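Local coordinates for Lin1840 protein (Listeria innocua serovar 6a, PDB 4ZOC), which probably hydrolyses terminal, non-reducing beta-D-glucosyl residues with release of beta-D-glucose, as a beta-glucosidase of beta-1,2-glucan metabolism, at residues Q24-L29 with S59-S64; F110-V115 with K661-V666; F238-G243 with I278-A283; E433-E438 with V448-A453; K694-G699 with V717-Y722. The protein carries 2 engineered substitutions. All blocks are in the same frame, centred on the assembly; numbering follows the deposited sequence. Where two conformers were deposited one is given.

From the N terminus, contact 1 closes first. It pairs the first two strands of the TIM barrel domain across a loop of 29 residues that is about half helical. Contact 2 opens at residue 110 and closes only at 661-666, so it ties the barrel domain to the fibronectin type III-like domain. Contacts 3 and 4 nest inside that long loop, one after the other. Contact 3 joins two loops of the barrel at the subunit interface, and contact 4 packs a helix on a strand of the family 3 C-terminal domain. Contact 5 follows in series and reaches the same sheet as contact 2. No contacts cross along the chain.

Contact 1: Q24-L29 with S59-S64; sequences QLSPFL and SVLGSS
Ser-59 OG has two hydrogen-bond partners. It accepts a nearly straight bond from Gln-24 NE2 at 2.9 Å, and it is also bonded to the backbone O of Val-87 in the next strand. The OG lies close to the amide plane of Gln-24, which fixes how that amide is turned. Gln-24 reaches it with an extended side chain, its CG anti to the backbone N (chi1 -173°). Its OE1 is buried and has no polar partner; the nearest groups across the contact are carbons of Leu-61. The side chain of Leu-61 crosses that of Gln-24 at about a right angle, with CB 3.6 Å from Gln-24 CD.

The backbones pair as parallel strands. Leu-25 N donates to Ser-59 O at 3.0 Å, and Leu-61 N donates to Leu-25 O at 3.0 Å. Where the strands end, one water joins Ser-26 OG to Leu-61 O. The Pro-27 ring then lies against segment 59-64, its CD 3.2 Å from Leu-61 O and its CB 4.0 Å from Val-60 CG1.

These are neighbouring parallel strands of the TIM barrel of the family 3 N-terminal domain. Strand 23-25 lies between 59-61 and 301-302, and strand 87-90 flanks 59-61 on its other side. Helix 66-79 packs on Pro-27 and Ser-63, and helix 37-47 on Phe-28 and Leu-29.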
# COMPACT_ATOMS: atom_id res chain seq x y z
N GLN A 24 6.21 2.06 -34.36
CA GLN A 24 5.75 0.67 -34.47
C GLN A 24 4.25 0.60 -34.67
O GLN A 24 3.48 1.26 -33.95
CB GLN A 24 6.16 -0.14 -33.21
CG GLN A 24 5.88 -1.61 -33.30
CD GLN A 24 6.28 -2.28 -32.03
OE1 GLN A 24 5.70 -2.01 -30.94
NE2 GLN A 24 7.31 -3.12 -32.11
N LEU A 25 3.85 -0.24 -35.65
CA LEU A 25 2.45 -0.40 -36.05
C LEU A 25 1.97 -1.83 -36.04
O LEU A 25 2.77 -2.74 -36.23
CB LEU A 25 2.20 0.21 -37.43
CG LEU A 25 2.53 1.65 -37.53
CD1 LEU A 25 2.33 2.00 -39.01
CD2 LEU A 25 1.68 2.54 -36.68
N SER A 26 0.65 -2.01 -35.86
CA SER A 26 0.02 -3.32 -36.01
C SER A 26 0.15 -3.76 -37.48
O SER A 26 0.25 -2.88 -38.36
CB SER A 26 -1.43 -3.20 -35.65
OG SER A 26 -1.57 -3.04 -34.24
N PRO A 27 0.11 -5.07 -37.76
CA PRO A 27 0.47 -5.50 -39.12
C PRO A 27 -0.49 -5.02 -40.22
O PRO A 27 -0.10 -4.83 -41.41
CB PRO A 27 0.43 -7.02 -39.04
CG PRO A 27 -0.45 -7.33 -37.82
CD PRO A 27 -0.05 -6.22 -36.86
N PHE A 28 -1.76 -4.89 -39.86
CA PHE A 28 -2.79 -4.58 -40.88
C PHE A 28 -2.80 -3.11 -41.29
O PHE A 28 -3.59 -2.69 -42.14
CB PHE A 28 -4.20 -5.02 -40.40
CG PHE A 28 -4.53 -4.59 -39.03
CD1 PHE A 28 -5.05 -3.34 -38.82
CD2 PHE A 28 -4.38 -5.46 -37.94
CE1 PHE A 28 -5.37 -2.93 -37.52
CE2 PHE A 28 -4.69 -5.04 -36.64
CZ PHE A 28 -5.18 -3.79 -36.46
N LEU A 29 -1.90 -2.33 -40.70
CA LEU A 29 -1.59 -0.96 -41.18
C LEU A 29 -0.56 -0.94 -42.33
O LEU A 29 -0.28 0.10 -42.88
CB LEU A 29 -1.16 -0.03 -40.05
CG LEU A 29 -2.21 0.03 -38.96
CD1 LEU A 29 -1.75 0.65 -37.67
CD2 LEU A 29 -3.44 0.78 -39.47
N SER A 59 8.94 -0.70 -37.28
CA SER A 59 8.62 -2.03 -36.74
C SER A 59 7.13 -2.37 -36.83
O SER A 59 6.31 -1.51 -36.79
CB SER A 59 9.15 -2.05 -35.25
OG SER A 59 8.82 -3.27 -34.59
N VAL A 60 6.84 -3.68 -36.87
CA VAL A 60 5.57 -4.27 -36.71
C VAL A 60 5.43 -4.93 -35.37
O VAL A 60 6.36 -5.61 -34.94
CB VAL A 60 5.43 -5.39 -37.76
CG1 VAL A 60 4.08 -6.08 -37.64
CG2 VAL A 60 5.53 -4.78 -39.14
N LEU A 61 4.28 -4.77 -34.69
CA LEU A 61 4.04 -5.70 -33.57
C LEU A 61 2.77 -6.50 -33.75
O LEU A 61 1.75 -6.00 -34.28
CB LEU A 61 4.06 -5.05 -32.21
CG LEU A 61 2.71 -4.48 -31.74
CD1 LEU A 61 2.84 -4.10 -30.29
CD2 LEU A 61 2.51 -3.29 -32.62
N GLY A 62 2.87 -7.77 -33.38
CA GLY A 62 1.76 -8.64 -33.44
C GLY A 62 1.34 -9.12 -34.84
O GLY A 62 0.16 -9.29 -35.10
N SER A 63 2.33 -9.36 -35.70
CA SER A 63 2.08 -10.17 -36.92
C SER A 63 1.26 -11.45 -36.57
O SER A 63 1.41 -12.00 -35.50
CB SER A 63 3.38 -10.54 -37.61
OG SER A 63 3.15 -11.42 -38.69
N SER A 64 0.34 -11.83 -37.46
CA SER A 64 -0.53 -12.96 -37.18
C SER A 64 0.03 -14.29 -37.56
O SER A 64 -0.49 -15.31 -37.08
CB SER A 64 -1.97 -12.76 -37.77
OG SER A 64 -1.91 -12.58 -39.17
O HOH W 1 -0.80 -5.23 -33.14

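Contact 2: F110-V115 with K661-V666; sequences FDRETV and KAFEKV
Asp-111 and Lys-665 bring the two backbones nearest, with CA atoms 6.4 Å apart, where the start of helix 112-128 faces strand 659-668. The ring of Phe-663 is the centre of the contact. The guanidinium of Arg-112 lies flat over one face, with planes only 10° apart and Arg-112 CZ 3.9 Å from the Phe-663 ring centroid. This is a stacked cation-pi pair. Phe-110 comes to the opposite face with its edge, a T-shaped stack with planes at 86° and centroids 5.7 Å apart. Chi1 of 64° sets Phe-663 CG between its own N and carbonyl carbon, which keeps the ring close to its own backbone. Arg-112 NH1 lies over the rim of the ring and also donates an almost straight bond to Phe-663 O at 3.0 Å.

Asp-111 is the helix N-cap. Its OD2 accepts from Thr-114 N at 3.0 Å and from Thr-114 OG1, which arrive from opposite faces of the carboxylate. One water links Phe-110 O, Asp-111 OD1 and Lys-665 N. A second links Arg-112 NH2 and Phe-663 N.

Arg-112 NE also has a salt bridge to Glu-163, and Lys-665 NZ one to Glu-373. The chemistry implies a mixed interdomain join between barrel and fibronectin-like domain. An aromatic core is closed by a cation, whose positive charge is probably balanced by Glu-163.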
# COMPACT_ATOMS: atom_id res chain seq x y z
N PHE A 110 10.74 -23.11 -9.03
CA PHE A 110 12.11 -22.88 -8.46
C PHE A 110 13.16 -23.58 -9.31
O PHE A 110 14.21 -24.07 -8.78
CB PHE A 110 12.12 -23.29 -6.98
CG PHE A 110 11.59 -22.24 -6.07
CD1 PHE A 110 10.20 -22.03 -5.95
CD2 PHE A 110 12.46 -21.55 -5.21
CE1 PHE A 110 9.66 -21.14 -5.08
CE2 PHE A 110 11.92 -20.64 -4.31
CZ PHE A 110 10.52 -20.46 -4.26
N ASP A 111 12.89 -23.68 -10.63
CA ASP A 111 13.73 -24.46 -11.52
C ASP A 111 14.19 -23.70 -12.77
O ASP A 111 13.44 -23.51 -13.71
CB ASP A 111 13.05 -25.80 -11.87
CG ASP A 111 14.03 -26.76 -12.49
OD1 ASP A 111 14.99 -27.18 -11.79
OD2 ASP A 111 13.90 -27.01 -13.71
N ARG A 112 15.45 -23.25 -12.72
CA ARG A 112 16.04 -22.41 -13.75
C ARG A 112 15.93 -23.13 -15.11
O ARG A 112 15.57 -22.51 -16.10
CB ARG A 112 17.48 -22.02 -13.44
CG ARG A 112 17.66 -21.12 -12.23
CD ARG A 112 19.14 -21.17 -11.85
NE ARG A 112 19.53 -20.31 -10.72
CZ ARG A 112 19.52 -20.74 -9.44
NH1 ARG A 112 19.11 -21.96 -9.13
NH2 ARG A 112 19.95 -19.94 -8.48
N GLU A 113 16.25 -24.42 -15.17
CA GLU A 113 16.31 -25.13 -16.47
C GLU A 113 14.87 -25.25 -17.07
O GLU A 113 14.71 -25.08 -18.25
CB GLU A 113 17.00 -26.47 -16.33
CG GLU A 113 17.06 -27.32 -17.62
CD GLU A 113 17.85 -26.75 -18.72
OE1 GLU A 113 18.48 -25.66 -18.58
OE2 GLU A 113 17.81 -27.42 -19.78
N THR A 114 13.83 -25.45 -16.24
CA THR A 114 12.47 -25.41 -16.72
C THR A 114 12.16 -24.10 -17.44
O THR A 114 11.55 -24.10 -18.49
CB THR A 114 11.45 -25.67 -15.59
OG1 THR A 114 11.60 -27.00 -15.10
CG2 THR A 114 9.97 -25.41 -15.94
N VAL A 115 12.52 -22.97 -16.81
CA VAL A 115 12.27 -21.66 -17.42
C VAL A 115 13.08 -21.44 -18.70
O VAL A 115 12.56 -20.94 -19.69
CB VAL A 115 12.49 -20.58 -16.36
CG1 VAL A 115 12.45 -19.24 -16.97
CG2 VAL A 115 11.45 -20.84 -15.24
N LYS A 661 18.73 -16.20 -1.02
CA LYS A 661 19.98 -15.92 -1.70
C LYS A 661 20.55 -17.13 -2.45
O LYS A 661 21.55 -16.96 -3.16
CB LYS A 661 21.03 -15.45 -0.69
CG LYS A 661 20.73 -14.15 0.03
CD LYS A 661 20.64 -12.98 -0.82
CE LYS A 661 20.43 -11.74 0.06
NZ LYS A 661 20.27 -10.62 -0.89
N ALA A 662 19.89 -18.30 -2.37
CA ALA A 662 20.25 -19.44 -3.14
C ALA A 662 19.12 -20.42 -3.10
O ALA A 662 18.37 -20.51 -2.13
CB ALA A 662 21.58 -20.10 -2.65
N PHE A 663 19.01 -21.18 -4.16
CA PHE A 663 18.05 -22.30 -4.21
C PHE A 663 18.48 -23.32 -5.25
O PHE A 663 19.11 -22.95 -6.26
CB PHE A 663 16.62 -21.78 -4.51
CG PHE A 663 16.48 -21.15 -5.88
CD1 PHE A 663 16.72 -19.82 -6.06
CD2 PHE A 663 16.11 -21.92 -6.98
CE1 PHE A 663 16.56 -19.26 -7.29
CE2 PHE A 663 15.96 -21.33 -8.22
CZ PHE A 663 16.20 -19.99 -8.39
N GLU A 664 18.15 -24.60 -5.03
CA GLU A 664 18.38 -25.67 -6.00
C GLU A 664 17.34 -26.75 -5.76
O GLU A 664 17.03 -27.17 -4.62
CB GLU A 664 19.79 -26.35 -5.86
CG GLU A 664 20.00 -27.40 -6.92
CD GLU A 664 21.37 -28.04 -6.97
OE1 GLU A 664 22.37 -27.41 -6.54
OE2 GLU A 664 21.46 -29.19 -7.48
N LYS A 665 16.74 -27.17 -6.83
CA LYS A 665 15.77 -28.24 -6.80
C LYS A 665 16.49 -29.57 -7.05
O LYS A 665 17.23 -29.71 -8.03
CB LYS A 665 14.69 -28.02 -7.85
CG LYS A 665 13.54 -28.97 -7.76
CD LYS A 665 12.47 -28.44 -8.71
CE LYS A 665 11.12 -28.70 -8.24
NZ LYS A 665 10.11 -28.17 -9.19
N VAL A 666 16.30 -30.52 -6.15
CA VAL A 666 17.15 -31.72 -6.14
C VAL A 666 16.25 -32.93 -6.30
O VAL A 666 15.33 -33.09 -5.57
CB VAL A 666 17.99 -31.84 -4.84
CG1 VAL A 666 18.97 -32.99 -4.91
CG2 VAL A 666 18.82 -30.58 -4.56
O HOH W 2 16.20 -25.65 -9.14
O HOH W 3 21.31 -20.61 -6.08

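Contact 3: F238-G243 with I278-A283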
# COMPACT_ATOMS: atom_id res chain seq x y z
N PHE A 238 3.85 1.73 -17.68
CA PHE A 238 2.76 2.65 -17.64
C PHE A 238 2.71 3.62 -16.47
O PHE A 238 2.10 4.72 -16.59
CB PHE A 238 1.46 1.90 -17.66
CG PHE A 238 1.18 1.20 -18.94
CD1 PHE A 238 1.03 1.93 -20.12
CD2 PHE A 238 1.03 -0.17 -18.98
CE1 PHE A 238 0.70 1.31 -21.30
CE2 PHE A 238 0.69 -0.81 -20.18
CZ PHE A 238 0.58 -0.08 -21.33
N ASN A 239 3.32 3.20 -15.37
CA ASN A 239 3.17 3.93 -14.08
C ASN A 239 4.09 5.10 -13.97
O ASN A 239 5.15 5.12 -14.61
CB ASN A 239 3.42 3.04 -12.87
CG ASN A 239 4.72 2.23 -12.99
OD1 ASN A 239 4.83 1.33 -13.84
ND2 ASN A 239 5.72 2.58 -12.21
N VAL A 240 3.71 6.05 -13.14
CA VAL A 240 4.76 6.99 -12.56
C VAL A 240 5.82 6.29 -11.71
O VAL A 240 5.54 5.27 -11.07
CB VAL A 240 4.13 8.11 -11.71
CG1 VAL A 240 3.17 8.99 -12.50
CG2 VAL A 240 3.41 7.55 -10.44
N VAL A 241 7.05 6.75 -11.79
CA VAL A 241 8.14 6.42 -10.86
C VAL A 241 8.47 7.74 -10.18
O VAL A 241 8.87 8.70 -10.81
CB VAL A 241 9.30 5.81 -11.60
CG1 VAL A 241 10.50 5.59 -10.69
CG2 VAL A 241 8.88 4.45 -12.18
N ASP A 242 8.26 7.77 -8.88
CA ASP A 242 8.34 8.99 -8.11
C ASP A 242 7.77 10.24 -8.81
O ASP A 242 8.43 11.29 -8.95
CB ASP A 242 9.78 9.19 -7.64
CG ASP A 242 9.87 10.11 -6.42
OD1 ASP A 242 8.87 10.57 -5.88
OD2 ASP A 242 11.02 10.36 -6.05
N GLY A 243 6.50 10.12 -9.19
CA GLY A 243 5.71 11.20 -9.75
C GLY A 243 5.93 11.48 -11.23
O GLY A 243 5.17 12.25 -11.78
N ILE A 278 0.51 12.52 -21.46
CA ILE A 278 -0.51 13.60 -21.42
C ILE A 278 -1.61 13.36 -20.35
O ILE A 278 -1.97 14.27 -19.58
CB ILE A 278 -1.12 13.83 -22.84
CG1 ILE A 278 -0.00 14.17 -23.84
CG2 ILE A 278 -2.09 14.99 -22.74
CD1 ILE A 278 -0.50 14.05 -25.28
N ASN A 279 -2.20 12.17 -20.36
CA ASN A 279 -3.20 11.82 -19.40
C ASN A 279 -2.71 11.92 -17.95
O ASN A 279 -3.46 12.32 -17.07
CB ASN A 279 -3.77 10.45 -19.64
CG ASN A 279 -4.55 10.36 -20.93
OD1 ASN A 279 -5.16 11.35 -21.39
ND2 ASN A 279 -4.68 9.13 -21.45
N HIS A 280 -1.47 11.48 -17.70
CA HIS A 280 -0.80 11.61 -16.42
C HIS A 280 -0.62 13.07 -16.01
O HIS A 280 -0.33 13.36 -14.83
CB HIS A 280 0.62 10.97 -16.51
CG HIS A 280 0.74 9.49 -16.39
ND1 HIS A 280 0.59 8.84 -15.19
CD2 HIS A 280 1.18 8.56 -17.29
CE1 HIS A 280 0.90 7.56 -15.36
NE2 HIS A 280 1.27 7.36 -16.63
N GLY A 281 -0.67 14.01 -16.93
CA GLY A 281 -0.53 15.43 -16.59
C GLY A 281 0.88 15.93 -16.47
O GLY A 281 1.15 16.88 -15.68
N THR A 282 1.78 15.26 -17.21
CA THR A 282 3.18 15.70 -17.24
C THR A 282 3.61 16.13 -18.69
O THR A 282 4.79 16.38 -18.93
CB THR A 282 4.12 14.63 -16.66
OG1 THR A 282 3.95 13.39 -17.41
CG2 THR A 282 3.82 14.37 -15.16
N ALA A 283 2.67 16.21 -19.61
CA ALA A 283 2.93 16.84 -20.90
C ALA A 283 1.59 17.45 -21.29
O ALA A 283 0.55 16.85 -21.11
CB ALA A 283 3.42 15.86 -21.93
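One direct hydrogen bond crosses this contact, from His-280 NE2 to Phe-238 O at 2.8 Å. The acceptor lies in the plane of the imidazole, at its edge. The donor sits almost in line with the carbonyl bond, but the hydrogen bond is bent at the hydrogen, with an N-H...O angle of 143°. CG of His-280 stands anti to its carbonyl carbon (chi1 -80°), and the ring reaches across to residues 238-240 of the same chain. NE2 acts as the donor here, so it carries a proton.

Each segment also has a hydrogen bond of its own. Asn-239 ND2 donates to Val-240 O at 2.9 Å, from above the plane of that carbonyl. ND2 also binds Ala-194 O. On the other side, residues 278-281 form a type I beta turn, with Gly-281 N bonded to Ile-278 O at 3.0 Å.

Segment 238-243 follows TIM barrel strand 233-236; segment 278-283 lies between helices 273-276 and 286-295, beyond strand 266-268. Residues 240-241 pair with 244-245 as a small antiparallel hairpin. The glucose-binding end of the barrel is close by: Phe-238 touches a bound beta-D-glucopyranose and meets Tyr-205 edge-to-face.

Van der Waals contacts are few. Val-240 CG1 lies obliquely by the imidazole, 3.7 Å from His-280 ND1. Thr-282 CG2 is 4.2 Å from Gly-243 O. Pro-245 packs on Val-240, His-280 and Thr-282.

Contacts between subunits are many. Asp-242 forms a salt bridge with Arg-213 of the second subunit, and His-280 O is bonded to Ser-654 of the second subunit. Arg-572 of that subunit packs on Phe-238.

Contact 4: E433-E438 with V448-A453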
# COMPACT_ATOMS: atom_id res chain seq x y z
N GLU A 433 -16.90 -39.97 -13.56
CA GLU A 433 -18.20 -39.39 -13.82
C GLU A 433 -18.07 -37.89 -13.62
O GLU A 433 -17.64 -37.47 -12.58
CB GLU A 433 -19.15 -39.94 -12.81
CG GLU A 433 -20.58 -39.95 -13.20
CD GLU A 433 -21.33 -41.04 -12.41
OE1 GLU A 433 -22.20 -40.69 -11.67
OE2 GLU A 433 -21.08 -42.25 -12.56
N VAL A 434 -18.57 -37.13 -14.57
CA VAL A 434 -18.28 -35.72 -14.66
C VAL A 434 -19.54 -34.93 -14.51
O VAL A 434 -20.52 -35.25 -15.13
CB VAL A 434 -17.67 -35.42 -16.04
CG1 VAL A 434 -17.51 -33.91 -16.18
CG2 VAL A 434 -16.34 -36.13 -16.13
N VAL A 435 -19.50 -33.86 -13.73
CA VAL A 435 -20.57 -32.90 -13.68
C VAL A 435 -19.94 -31.50 -13.75
O VAL A 435 -19.34 -31.03 -12.77
CB VAL A 435 -21.38 -32.96 -12.37
CG1 VAL A 435 -22.57 -32.02 -12.35
CG2 VAL A 435 -21.92 -34.40 -12.09
N SER A 436 -20.13 -30.83 -14.89
CA SER A 436 -19.65 -29.48 -15.12
C SER A 436 -20.61 -28.52 -14.49
O SER A 436 -21.83 -28.77 -14.47
CB SER A 436 -19.59 -29.19 -16.64
OG SER A 436 -19.18 -27.89 -16.88
N THR A 437 -20.09 -27.44 -13.93
CA THR A 437 -20.91 -26.38 -13.41
C THR A 437 -20.36 -25.10 -13.97
O THR A 437 -19.25 -25.10 -14.55
CB THR A 437 -20.91 -26.31 -11.86
OG1 THR A 437 -19.59 -26.06 -11.34
CG2 THR A 437 -21.43 -27.58 -11.27
N GLU A 438 -21.13 -24.03 -13.82
CA GLU A 438 -20.76 -22.70 -14.30
C GLU A 438 -19.79 -22.00 -13.34
O GLU A 438 -19.76 -22.30 -12.13
CB GLU A 438 -22.00 -21.83 -14.49
CG GLU A 438 -22.94 -22.28 -15.61
CD GLU A 438 -24.07 -21.30 -15.77
OE1 GLU A 438 -24.99 -21.27 -14.92
OE2 GLU A 438 -24.01 -20.51 -16.71
N VAL A 448 -28.22 -31.51 -7.39
CA VAL A 448 -28.77 -32.83 -7.60
C VAL A 448 -27.81 -33.66 -8.42
O VAL A 448 -27.51 -34.79 -8.05
CB VAL A 448 -30.18 -32.75 -8.22
CG1 VAL A 448 -30.61 -34.10 -8.78
CG2 VAL A 448 -31.17 -32.25 -7.17
N ALA A 449 -27.26 -33.09 -9.49
CA ALA A 449 -26.39 -33.83 -10.37
C ALA A 449 -25.04 -34.15 -9.71
O ALA A 449 -24.50 -35.23 -9.90
CB ALA A 449 -26.19 -33.06 -11.66
N VAL A 450 -24.49 -33.20 -8.95
CA VAL A 450 -23.27 -33.45 -8.18
C VAL A 450 -23.49 -34.53 -7.14
O VAL A 450 -22.67 -35.39 -6.94
CB VAL A 450 -22.77 -32.14 -7.54
CG1 VAL A 450 -21.67 -32.37 -6.53
CG2 VAL A 450 -22.24 -31.20 -8.61
N LYS A 451 -24.63 -34.49 -6.45
CA LYS A 451 -24.87 -35.47 -5.39
C LYS A 451 -24.94 -36.90 -5.98
O LYS A 451 -24.31 -37.90 -5.49
CB LYS A 451 -26.10 -35.08 -4.62
CG LYS A 451 -26.52 -36.08 -3.58
CD LYS A 451 -27.82 -35.60 -2.93
CE LYS A 451 -28.25 -36.51 -1.80
NZ LYS A 451 -28.85 -35.69 -0.72
N ALA A 452 -25.62 -36.99 -7.08
CA ALA A 452 -25.71 -38.31 -7.76
C ALA A 452 -24.35 -38.85 -8.21
O ALA A 452 -24.08 -40.09 -8.03
CB ALA A 452 -26.66 -38.21 -8.94
N ALA A 453 -23.51 -38.00 -8.80
CA ALA A 453 -22.17 -38.45 -9.25
C ALA A 453 -21.26 -38.89 -8.12
O ALA A 453 -20.55 -39.90 -8.19
CB ALA A 453 -21.47 -37.39 -10.12
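Val-435 points its fork at the helix, and each branch has its own target. CG1, anti to the backbone N (chi1 -176°), fits between two side chains: it is 3.8 Å from Ala-449 CB and 3.8 Å from Val-450 CG2. CG2 turns to the next part of the helix. It lies 3.6 Å from Ala-453 CB and 3.5 Å from Ala-449 O, an oxygen that already accepts the helical bond of Ala-453 N. The two valines meet at a slant. Two alanines, Ala-449 and Ala-453, are one helical turn apart, and Val-435 packs against both of them.

Glu-433 sits two residues earlier on the same face of the strand. Its extended side chain reaches toward the helix and brings OE1 to 3.3 Å from Ala-453 CA. The same OE1 is hydrogen-bonded to Asn-456 ND2, further along the helix.

Strand 433-436 and helix 448-453 run nearly antiparallel, their axes 8.5 Å apart at closest and 164° in direction. They are the first two parts of a beta-alpha-beta crossover that continues into strand 459-465, with 393-397 between the two strands. Val-450 also packs on helix 484-494.

No hydrogen bond joins the two segments. Their contact is mainly aliphatic and depends on how methyl groups fit. The one polar side chain involved, that of Glu-433, is hydrogen-bonded to Asn-456.

Contact 5: K694-G699 with V717-Y722; sequences KVQEPG and VEVGGY
Gly-699 faces Val-719 with backbone angles (phi 153°, psi -171°) that suit glycine and bring both its N and its O to the neighbouring strand. Gly-699 N donates to Val-719 O at 2.7 Å, a short but clearly bent bond. Val-719 N returns a straighter bond to Gly-699 O at 2.8 Å. The two residues form an antiparallel hydrogen-bonded pair. CG1 of Val-719 meets the amide end of Gln-696, whose NE2 is 3.5 Å away. The two side chains cross at about a right angle. OE1 of Gln-696 is bonded to Gly-621 N.

Glu-718 bends at chi2 (76°), which brings OE1 back to 3.4 Å from Gly-699 C. That oxygen forms a salt bridge with Arg-284 of the second subunit. Pro-698 rests on the strand, its CB 3.4 Å from Val-719 O and 3.9 Å from Gly-720 CA.

A magnesium ion bound by Asp-648 and Thr-650 lies near Gly-699. The pair begins the run of strand 699-706 beside 712-720 in the mixed sheet of the fibronectin type III-like domain. Strand 617-620 lines the other side of 712-720, and strand 638-648 lies beyond 699-706.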
# COMPACT_ATOMS: atom_id res chain seq x y z
N LYS A 694 25.78 0.97 -2.48
CA LYS A 694 25.76 -0.47 -2.25
C LYS A 694 26.97 -0.80 -1.33
O LYS A 694 28.10 -0.52 -1.72
CB LYS A 694 25.89 -1.16 -3.59
CG LYS A 694 25.83 -2.67 -3.52
CD LYS A 694 24.41 -3.08 -3.18
CE LYS A 694 24.08 -4.47 -3.63
NZ LYS A 694 24.28 -4.61 -5.09
N VAL A 695 26.69 -1.30 -0.12
CA VAL A 695 27.66 -1.48 0.94
C VAL A 695 27.61 -2.82 1.54
O VAL A 695 26.61 -3.54 1.50
CB VAL A 695 27.44 -0.45 2.05
CG1 VAL A 695 27.62 0.92 1.47
CG2 VAL A 695 26.09 -0.57 2.70
N GLN A 696 28.72 -3.18 2.18
CA GLN A 696 28.73 -4.30 3.10
C GLN A 696 29.26 -3.79 4.44
O GLN A 696 30.31 -3.17 4.52
CB GLN A 696 29.61 -5.46 2.57
CG GLN A 696 29.49 -6.70 3.42
CD GLN A 696 30.43 -7.85 3.12
OE1 GLN A 696 31.38 -7.77 2.29
NE2 GLN A 696 30.11 -8.99 3.76
N GLU A 697 28.54 -4.07 5.50
CA GLU A 697 28.86 -3.57 6.83
C GLU A 697 29.26 -4.82 7.65
O GLU A 697 28.62 -5.89 7.54
CB GLU A 697 27.61 -2.92 7.48
CG GLU A 697 27.19 -1.65 6.80
CD GLU A 697 25.92 -1.03 7.34
OE1 GLU A 697 25.14 -1.68 8.06
OE2 GLU A 697 25.74 0.15 7.02
N PRO A 698 30.32 -4.68 8.49
CA PRO A 698 30.66 -5.74 9.41
C PRO A 698 29.49 -5.93 10.39
O PRO A 698 28.78 -4.92 10.74
CB PRO A 698 31.93 -5.29 10.11
CG PRO A 698 31.99 -3.82 9.87
CD PRO A 698 31.12 -3.46 8.67
N GLY A 699 29.32 -7.19 10.77
CA GLY A 699 28.36 -7.53 11.80
C GLY A 699 27.84 -8.95 11.62
O GLY A 699 28.35 -9.70 10.82
N VAL A 717 26.82 -16.13 11.66
CA VAL A 717 28.13 -15.81 11.10
C VAL A 717 28.43 -14.38 11.41
O VAL A 717 27.64 -13.47 11.14
CB VAL A 717 28.20 -15.99 9.58
CG1 VAL A 717 29.57 -15.59 9.09
CG2 VAL A 717 27.85 -17.41 9.18
N GLU A 718 29.58 -14.15 12.01
CA GLU A 718 30.00 -12.82 12.27
C GLU A 718 30.98 -12.39 11.15
O GLU A 718 32.06 -12.94 11.01
CB GLU A 718 30.66 -12.74 13.66
CG GLU A 718 30.95 -11.32 14.08
CD GLU A 718 29.73 -10.52 14.54
OE1 GLU A 718 29.78 -9.26 14.34
OE2 GLU A 718 28.77 -11.08 15.16
N VAL A 719 30.59 -11.36 10.40
CA VAL A 719 31.36 -10.77 9.33
C VAL A 719 32.15 -9.57 9.82
O VAL A 719 31.61 -8.63 10.44
CB VAL A 719 30.43 -10.39 8.13
CG1 VAL A 719 31.25 -9.90 6.94
CG2 VAL A 719 29.70 -11.60 7.64
N GLY A 720 33.46 -9.61 9.65
CA GLY A 720 34.26 -8.41 9.97
C GLY A 720 35.69 -8.49 9.54
O GLY A 720 35.99 -9.26 8.76
N GLY A 721 36.56 -7.63 10.05
CA GLY A 721 38.00 -7.73 9.78
C GLY A 721 38.41 -7.03 8.53
O GLY A 721 37.95 -5.88 8.25
N TYR A 722 39.22 -7.69 7.72
CA TYR A 722 39.67 -7.11 6.48
C TYR A 722 38.80 -7.47 5.28
O TYR A 722 37.91 -8.31 5.39
CB TYR A 722 41.16 -7.47 6.22
CG TYR A 722 41.41 -8.94 6.11
CD1 TYR A 722 41.21 -9.59 4.94
CD2 TYR A 722 41.84 -9.70 7.24
CE1 TYR A 722 41.46 -10.98 4.81
CE2 TYR A 722 42.09 -11.06 7.13
CZ TYR A 722 41.88 -11.71 5.90
OH TYR A 722 42.13 -13.08 5.75